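Local coordinates for glideosome-associated protein 50 (Plasmodium falciparum 3D7, PDB 3TGH), which is a component of the glideosome of parasite gliding and host cell invasion and probably helps fix it to the inner membrane complex, at residues D178-D191 and T311-P325. Sequence-based numbering, arbitrary orientation.
Sequences DLKSQLSVAKKIAD and TLDKVNALQHFAALP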
ATOM      1  N   ASP A 178       6.107  13.131  10.565  1.00 26.44           N
ATOM      2  CA  ASP A 178       4.782  12.505  10.684  1.00 25.17           C
ATOM      3  C   ASP A 178       4.895  10.971  10.733  1.00 25.31           C
ATOM      4  O   ASP A 178       4.250  10.316  11.544  1.00 23.16           O
ATOM      5  CB  ASP A 178       3.872  12.941   9.542  1.00 25.36           C
ATOM      6  CG  ASP A 178       3.385  14.379   9.685  1.00 29.29           C
ATOM      7  OD1 ASP A 178       3.677  15.025  10.712  1.00 28.33           O
ATOM      8  OD2 ASP A 178       2.692  14.868   8.763  1.00 27.09           O
ATOM      9  N   LEU A 179       5.725  10.405   9.860  1.00 24.04           N
ATOM     10  CA  LEU A 179       5.981   8.964   9.850  1.00 24.10           C
ATOM     11  C   LEU A 179       6.462   8.479  11.218  1.00 25.53           C
ATOM     12  O   LEU A 179       5.968   7.476  11.739  1.00 24.95           O
ATOM     13  CB  LEU A 179       7.023   8.609   8.783  1.00 24.45           C
ATOM     14  CG  LEU A 179       6.937   7.272   8.031  1.00 33.03           C
ATOM     15  CD1 LEU A 179       8.343   6.783   7.631  1.00 29.50           C
ATOM     16  CD2 LEU A 179       6.159   6.175   8.750  1.00 28.31           C
ATOM     17  N   LYS A 180       7.420   9.203  11.803  1.00 27.24           N
ATOM     18  CA  LYS A 180       7.936   8.861  13.120  1.00 28.40           C
ATOM     19  C   LYS A 180       6.843   8.917  14.188  1.00 29.51           C
ATOM     20  O   LYS A 180       6.777   8.042  15.054  1.00 29.84           O
ATOM     21  CB  LYS A 180       9.113   9.765  13.503  1.00 32.06           C
ATOM     22  CG  LYS A 180      10.373   9.498  12.680  1.00 34.42           C
ATOM     23  CD  LYS A 180      11.468  10.541  12.944  1.00 40.82           C
ATOM     24  CE  LYS A 180      12.734  10.223  12.155  1.00 43.83           C
ATOM     25  NZ  LYS A 180      13.793  11.276  12.295  1.00 45.64           N
ATOM     26  N   SER A 181       5.988   9.932  14.105  1.00 28.94           N
ATOM     27  CA  SER A 181       4.857  10.078  15.027  1.00 31.40           C
ATOM     28  C   SER A 181       3.863   8.932  14.863  1.00 28.46           C
ATOM     29  O   SER A 181       3.444   8.335  15.842  1.00 28.58           O
ATOM     30  CB  SER A 181       4.157  11.418  14.815  1.00 33.49           C
ATOM     31  OG  SER A 181       5.034  12.491  15.105  1.00 40.11           O
ATOM     32  N   GLN A 182       3.505   8.612  13.621  1.00 26.14           N
ATOM     33  CA  GLN A 182       2.598   7.493  13.351  1.00 24.79           C
ATOM     34  C   GLN A 182       3.124   6.167  13.915  1.00 25.28           C
ATOM     35  O   GLN A 182       2.381   5.401  14.519  1.00 26.63           O
ATOM     36  CB  GLN A 182       2.366   7.350  11.843  1.00 25.05           C
ATOM     37  CG  GLN A 182       1.598   8.499  11.217  1.00 24.46           C
ATOM     38  CD  GLN A 182       1.752   8.569   9.711  1.00 24.75           C
ATOM     39  OE1 GLN A 182       2.771   8.146   9.160  1.00 26.26           O
ATOM     40  NE2 GLN A 182       0.752   9.132   9.036  1.00 23.04           N
ATOM     41  N   LEU A 183       4.409   5.885  13.709  1.00 25.16           N
ATOM     42  CA  LEU A 183       4.988   4.630  14.179  1.00 26.38           C
ATOM     43  C   LEU A 183       5.067   4.596  15.704  1.00 28.82           C
ATOM     44  O   LEU A 183       4.829   3.552  16.318  1.00 29.15           O
ATOM     45  CB  LEU A 183       6.373   4.405  13.558  1.00 26.88           C
ATOM     46  CG  LEU A 183       6.361   4.101  12.056  1.00 25.52           C
ATOM     47  CD1 LEU A 183       7.787   4.255  11.483  1.00 28.11           C
ATOM     48  CD2 LEU A 183       5.815   2.719  11.760  1.00 27.12           C
ATOM     49  N   SER A 184       5.372   5.741  16.309  1.00 30.11           N
ATOM     50  CA  SER A 184       5.409   5.866  17.769  1.00 32.17           C
ATOM     51  C   SER A 184       4.061   5.546  18.420  1.00 31.56           C
ATOM     52  O   SER A 184       4.011   4.919  19.479  1.00 33.27           O
ATOM     53  CB  SER A 184       5.843   7.275  18.168  1.00 34.02           C
ATOM     54  OG  SER A 184       5.980   7.376  19.572  1.00 44.62           O
ATOM     55  N   VAL A 185       2.977   5.975  17.783  1.00 29.15           N
ATOM     56  CA  VAL A 185       1.627   5.669  18.264  1.00 28.76           C
ATOM     57  C   VAL A 185       1.284   4.205  17.996  1.00 26.98           C
ATOM     58  O   VAL A 185       0.795   3.509  18.887  1.00 27.10           O
ATOM     59  CB  VAL A 185       0.573   6.594  17.630  1.00 28.12           C
ATOM     60  CG1 VAL A 185      -0.847   6.133  17.979  1.00 28.31           C
ATOM     61  CG2 VAL A 185       0.794   8.036  18.083  1.00 31.06           C
ATOM     62  N   ALA A 186       1.560   3.730  16.784  1.00 26.58           N
ATOM     63  CA  ALA A 186       1.247   2.353  16.401  1.00 27.40           C
ATOM     64  C   ALA A 186       1.890   1.344  17.350  1.00 28.51           C
ATOM     65  O   ALA A 186       1.273   0.332  17.693  1.00 29.17           O
ATOM     66  CB  ALA A 186       1.676   2.080  14.950  1.00 27.16           C
ATOM     67  N   LYS A 187       3.124   1.628  17.771  1.00 31.75           N
ATOM     68  CA  LYS A 187       3.845   0.814  18.766  1.00 34.91           C
ATOM     69  C   LYS A 187       3.065   0.605  20.055  1.00 35.72           C
ATOM     70  O   LYS A 187       3.171  -0.445  20.694  1.00 34.83           O
ATOM     71  CB  LYS A 187       5.176   1.482  19.148  1.00 37.77           C
ATOM     72  CG  LYS A 187       6.282   1.265  18.168  1.00 43.60           C
ATOM     73  CD  LYS A 187       7.428   2.245  18.383  1.00 48.10           C
ATOM     74  CE  LYS A 187       8.244   1.906  19.610  1.00 50.99           C
ATOM     75  NZ  LYS A 187       9.422   2.810  19.730  1.00 54.16           N
ATOM     76  N   LYS A 188       2.307   1.621  20.447  1.00 34.43           N
ATOM     77  CA  LYS A 188       1.588   1.610  21.713  1.00 35.74           C
ATOM     78  C   LYS A 188       0.182   1.013  21.614  1.00 35.11           C
ATOM     79  O   LYS A 188      -0.347   0.540  22.617  1.00 35.14           O
ATOM     80  CB  LYS A 188       1.495   3.036  22.260  1.00 38.14           C
ATOM     81  CG  LYS A 188       2.839   3.679  22.596  1.00 42.05           C
ATOM     82  CD  LYS A 188       3.433   3.103  23.875  1.00 49.25           C
ATOM     83  CE  LYS A 188       4.376   4.088  24.552  1.00 53.97           C
ATOM     84  NZ  LYS A 188       4.848   3.579  25.872  1.00 56.92           N
ATOM     85  N   ILE A 189      -0.435   1.036  20.430  1.00 32.30           N
ATOM     86  CA  ILE A 189      -1.854   0.647  20.326  1.00 33.34           C
ATOM     87  C   ILE A 189      -2.227  -0.372  19.240  1.00 33.10           C
ATOM     88  O   ILE A 189      -3.367  -0.834  19.213  1.00 33.67           O
ATOM     89  CB  ILE A 189      -2.774   1.894  20.189  1.00 33.27           C
ATOM     90  CG1 ILE A 189      -2.590   2.586  18.839  1.00 35.18           C
ATOM     91  CG2 ILE A 189      -2.515   2.870  21.344  1.00 34.09           C
ATOM     92  CD1 ILE A 189      -3.501   3.793  18.654  1.00 35.15           C
ATOM     93  N   ALA A 190      -1.286  -0.748  18.375  1.00 30.73           N
ATOM     94  CA  ALA A 190      -1.600  -1.636  17.258  1.00 29.27           C
ATOM     95  C   ALA A 190      -0.966  -3.023  17.393  1.00 29.74           C
ATOM     96  O   ALA A 190       0.245  -3.152  17.612  1.00 30.86           O
ATOM     97  CB  ALA A 190      -1.183  -0.989  15.944  1.00 29.53           C
ATOM     98  N   ASP A 191      -1.789  -4.055  17.231  1.00 29.43           N
ATOM     99  CA  ASP A 191      -1.321  -5.445  17.238  1.00 30.74           C
ATOM    100  C   ASP A 191      -0.678  -5.806  15.900  1.00 29.24           C
ATOM    101  O   ASP A 191       0.193  -6.689  15.830  1.00 31.02           O
ATOM    102  CB  ASP A 191      -2.484  -6.379  17.545  1.00 32.91           C
ATOM    103  CG  ASP A 191      -3.173  -6.024  18.852  1.00 33.73           C
ATOM    104  OD1 ASP A 191      -2.639  -6.374  19.929  1.00 38.46           O
ATOM    105  OD2 ASP A 191      -4.230  -5.359  18.797  1.00 33.87           O
ATOM    106  N   THR A 311       5.451  -3.449  24.279  1.00 51.95           N
ATOM    107  CA  THR A 311       5.342  -2.001  24.171  1.00 49.29           C
ATOM    108  C   THR A 311       3.894  -1.492  24.232  1.00 45.60           C
ATOM    109  O   THR A 311       3.678  -0.290  24.368  1.00 43.47           O
ATOM    110  CB  THR A 311       5.990  -1.503  22.852  1.00 48.42           C
ATOM    111  OG1 THR A 311       6.024  -0.072  22.838  1.00 54.57           O
ATOM    112  CG2 THR A 311       5.214  -2.000  21.640  1.00 41.54           C
ATOM    113  N   LEU A 312       2.913  -2.391  24.134  1.00 43.42           N
ATOM    114  CA  LEU A 312       1.508  -1.976  24.040  1.00 41.22           C
ATOM    115  C   LEU A 312       0.987  -1.332  25.328  1.00 42.01           C
ATOM    116  O   LEU A 312       1.342  -1.739  26.437  1.00 41.76           O
ATOM    117  CB  LEU A 312       0.600  -3.143  23.649  1.00 40.95           C
ATOM    118  CG  LEU A 312       0.742  -3.722  22.238  1.00 38.07           C
ATOM    119  CD1 LEU A 312      -0.170  -4.933  22.103  1.00 40.57           C
ATOM    120  CD2 LEU A 312       0.428  -2.686  21.155  1.00 36.50           C
ATOM    121  N   ASP A 313       0.141  -0.325  25.152  1.00 41.19           N
ATOM    122  CA  ASP A 313      -0.441   0.422  26.257  1.00 43.31           C
ATOM    123  C   ASP A 313      -1.877   0.770  25.865  1.00 43.65           C
ATOM    124  O   ASP A 313      -2.271   1.937  25.835  1.00 43.39           O
ATOM    125  CB  ASP A 313       0.399   1.678  26.520  1.00 43.67           C
ATOM    126  CG  ASP A 313      -0.081   2.477  27.719  1.00 47.02           C
ATOM    127  OD1 ASP A 313       0.012   3.727  27.672  1.00 49.48           O
ATOM    128  OD2 ASP A 313      -0.549   1.863  28.702  1.00 50.09           O
ATOM    129  N   LYS A 314      -2.653  -0.262  25.548  1.00 44.76           N
ATOM    130  CA  LYS A 314      -4.002  -0.082  25.006  1.00 46.18           C
ATOM    131  C   LYS A 314      -4.989   0.542  25.998  1.00 46.66           C
ATOM    132  O   LYS A 314      -5.985   1.130  25.581  1.00 47.17           O
ATOM    133  CB  LYS A 314      -4.568  -1.413  24.510  1.00 48.12           C
ATOM    134  CG  LYS A 314      -4.049  -1.851  23.153  1.00 48.40           C
ATOM    135  CD  LYS A 314      -4.683  -3.181  22.767  1.00 51.63           C
ATOM    136  CE  LYS A 314      -4.663  -3.418  21.273  1.00 50.30           C
ATOM    137  NZ  LYS A 314      -5.564  -4.550  20.925  1.00 49.68           N
ATOM    138  N   VAL A 315      -4.719   0.410  27.296  1.00 46.41           N
ATOM    139  CA  VAL A 315      -5.546   1.051  28.323  1.00 47.51           C
ATOM    140  C   VAL A 315      -5.604   2.577  28.128  1.00 46.51           C
ATOM    141  O   VAL A 315      -6.599   3.210  28.478  1.00 47.98           O
ATOM    142  CB  VAL A 315      -5.042   0.720  29.751  1.00 49.36           C
ATOM    143  CG1 VAL A 315      -3.658   1.318  29.993  1.00 50.32           C
ATOM    144  CG2 VAL A 315      -6.034   1.211  30.799  1.00 52.26           C
ATOM    145  N   ASN A 316      -4.544   3.154  27.559  1.00 43.48           N
ATOM    146  CA  ASN A 316      -4.480   4.591  27.289  1.00 42.03           C
ATOM    147  C   ASN A 316      -4.465   4.885  25.787  1.00 37.94           C
ATOM    148  O   ASN A 316      -3.775   5.801  25.329  1.00 37.85           O
ATOM    149  CB  ASN A 316      -3.238   5.193  27.960  1.00 43.64           C
ATOM    150  CG  ASN A 316      -3.232   4.998  29.463  1.00 49.47           C
ATOM    151  OD1 ASN A 316      -4.152   5.427  30.162  1.00 52.37           O
ATOM    152  ND2 ASN A 316      -2.189   4.346  29.970  1.00 53.95           N
ATOM    153  N   ALA A 317      -5.235   4.113  25.020  1.00 33.46           N
ATOM    154  CA  ALA A 317      -5.245   4.242  23.562  1.00 32.30           C
ATOM    155  C   ALA A 317      -5.586   5.659  23.109  1.00 30.28           C
ATOM    156  O   ALA A 317      -4.909   6.210  22.247  1.00 29.56           O
ATOM    157  CB  ALA A 317      -6.218   3.242  22.942  1.00 34.00           C
ATOM    158  N   LEU A 318      -6.636   6.244  23.688  1.00 30.88           N
ATOM    159  CA  LEU A 318      -7.081   7.595  23.299  1.00 30.67           C
ATOM    160  C   LEU A 318      -5.962   8.621  23.374  1.00 29.80           C
ATOM    161  O   LEU A 318      -5.792   9.444  22.471  1.00 30.68           O
ATOM    162  CB  LEU A 318      -8.251   8.051  24.180  1.00 33.07           C
ATOM    163  CG  LEU A 318      -9.625   7.846  23.554  1.00 37.72           C
ATOM    164  CD1 LEU A 318      -9.875   8.916  22.522  1.00 36.74           C
ATOM    165  CD2 LEU A 318      -9.762   6.435  22.944  1.00 36.76           C
ATOM    166  N   GLN A 319      -5.194   8.559  24.454  1.00 30.48           N
ATOM    167  CA  GLN A 319      -4.099   9.497  24.672  1.00 29.93           C
ATOM    168  C   GLN A 319      -3.021   9.348  23.608  1.00 29.73           C
ATOM    169  O   GLN A 319      -2.384  10.331  23.226  1.00 30.10           O
ATOM    170  CB  GLN A 319      -3.504   9.326  26.074  1.00 32.06           C
ATOM    171  CG  GLN A 319      -4.414   9.826  27.208  1.00 32.80           C
ATOM    172  CD  GLN A 319      -5.345   8.759  27.790  1.00 35.72           C
ATOM    173  OE1 GLN A 319      -5.622   7.727  27.161  1.00 33.83           O
ATOM    174  NE2 GLN A 319      -5.854   9.024  28.997  1.00 37.77           N
ATOM    175  N   HIS A 320      -2.824   8.121  23.133  1.00 28.67           N
ATOM    176  CA  HIS A 320      -1.890   7.864  22.036  1.00 29.65           C
ATOM    177  C   HIS A 320      -2.458   8.284  20.679  1.00 27.99           C
ATOM    178  O   HIS A 320      -1.729   8.848  19.869  1.00 28.91           O
ATOM    179  CB  HIS A 320      -1.451   6.402  22.035  1.00 31.41           C
ATOM    180  CG  HIS A 320      -0.696   6.022  23.269  1.00 32.45           C
ATOM    181  ND1 HIS A 320       0.466   6.658  23.647  1.00 38.19           N
ATOM    182  CD2 HIS A 320      -0.948   5.097  24.224  1.00 36.50           C
ATOM    183  CE1 HIS A 320       0.901   6.135  24.780  1.00 41.68           C
ATOM    184  NE2 HIS A 320       0.060   5.188  25.152  1.00 39.17           N
ATOM    185  N   PHE A 321      -3.747   8.037  20.435  1.00 27.38           N
ATOM    186  CA  PHE A 321      -4.402   8.570  19.228  1.00 27.08           C
ATOM    187  C   PHE A 321      -4.227  10.090  19.142  1.00 26.46           C
ATOM    188  O   PHE A 321      -4.084  10.648  18.054  1.00 25.36           O
ATOM    189  CB  PHE A 321      -5.906   8.281  19.211  1.00 26.51           C
ATOM    190  CG  PHE A 321      -6.267   6.913  18.725  1.00 29.03           C
ATOM    191  CD1 PHE A 321      -6.214   6.610  17.371  1.00 31.30           C
ATOM    192  CD2 PHE A 321      -6.703   5.934  19.614  1.00 29.33           C
ATOM    193  CE1 PHE A 321      -6.567   5.349  16.916  1.00 31.70           C
ATOM    194  CE2 PHE A 321      -7.050   4.669  19.162  1.00 32.27           C
ATOM    195  CZ  PHE A 321      -6.977   4.379  17.807  1.00 30.30           C
ATOM    196  N   ALA A 322      -4.272  10.753  20.299  1.00 24.51           N
ATOM    197  CA  ALA A 322      -4.134  12.205  20.372  1.00 26.36           C
ATOM    198  C   ALA A 322      -2.738  12.709  19.988  1.00 27.06           C
ATOM    199  O   ALA A 322      -2.579  13.908  19.747  1.00 29.54           O
ATOM    200  CB  ALA A 322      -4.517  12.714  21.770  1.00 27.72           C
ATOM    201  N   ALA A 323      -1.751  11.814  19.927  1.00 26.62           N
ATOM    202  CA  ALA A 323      -0.386  12.157  19.501  1.00 30.84           C
ATOM    203  C   ALA A 323      -0.159  11.963  17.999  1.00 29.92           C
ATOM    204  O   ALA A 323       0.920  12.281  17.484  1.00 31.74           O
ATOM    205  CB  ALA A 323       0.635  11.331  20.284  1.00 33.28           C
ATOM    206  N   LEU A 324      -1.154  11.434  17.292  1.00 27.01           N
ATOM    207  CA  LEU A 324      -1.037  11.267  15.842  1.00 27.25           C
ATOM    208  C   LEU A 324      -0.990  12.628  15.156  1.00 28.38           C
ATOM    209  O   LEU A 324      -1.608  13.583  15.622  1.00 27.22           O
ATOM    210  CB  LEU A 324      -2.199  10.448  15.272  1.00 27.24           C
ATOM    211  CG  LEU A 324      -2.210   8.938  15.493  1.00 27.60           C
ATOM    212  CD1 LEU A 324      -3.610   8.394  15.181  1.00 27.30           C
ATOM    213  CD2 LEU A 324      -1.148   8.230  14.653  1.00 25.04           C
ATOM    214  N   PRO A 325      -0.247  12.727  14.042  1.00 29.03           N
ATOM    215  CA  PRO A 325      -0.223  13.984  13.311  1.00 29.14           C
ATOM    216  C   PRO A 325      -1.540  14.220  12.585  1.00 30.69           C
ATOM    217  O   PRO A 325      -2.198  13.257  12.174  1.00 27.51           O
ATOM    218  CB  PRO A 325       0.915  13.784  12.308  1.00 29.16           C
ATOM    219  CG  PRO A 325       0.982  12.325  12.108  1.00 30.11           C
ATOM    220  CD  PRO A 325       0.616  11.707  13.419  1.00 30.78           C
TER
HETATM  221  O   HOH W   1      -3.675  -6.875  22.252  1.00 36.91           O
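Lys188 lays its CB over one face of the His320 imidazole, 3.7 Å from the ring centroid, a CH-pi contact for which the aliphatic start of the lysine supplies the CH groups; Ile189 CD1 makes another over one face of the Phe321 ring. At the His320 edge, NE2 donates nearly in the ring plane to Asp313 OD1 (2.9 Å), a bond that fixes the ring's rotation; Asn316 ND2 reaches the same oxygen from the same face of the carboxylate. The two branches of Ile189 part: with CG1 between backbone N and carbonyl carbon (chi1 69°), CD1 goes to Phe321 while CG2 packs on Ala317 and His320 CB. Val185 CB lies 3.8 Å from Leu324 CD2. Rigid Pro325 rests against Asp178, Ser181 and Gln182. At the helix end, Asp313 N gives Lys188 O a straight bond (2.7 Å). Extended Lys314 carries NZ to the syn lone pair of Asp191 OD2, a 2.6 Å salt bridge; that oxygen also accepts from Ala151 N. Helix 317-321 runs antiparallel (172°) to 178-189, the C-terminal part of helix 169-189, axes 9.5 Å apart, laying the C-terminal region on a helix of the metallophosphoesterase fold, while Ile189 and Leu324 also touch Phe131 of strand 128-136.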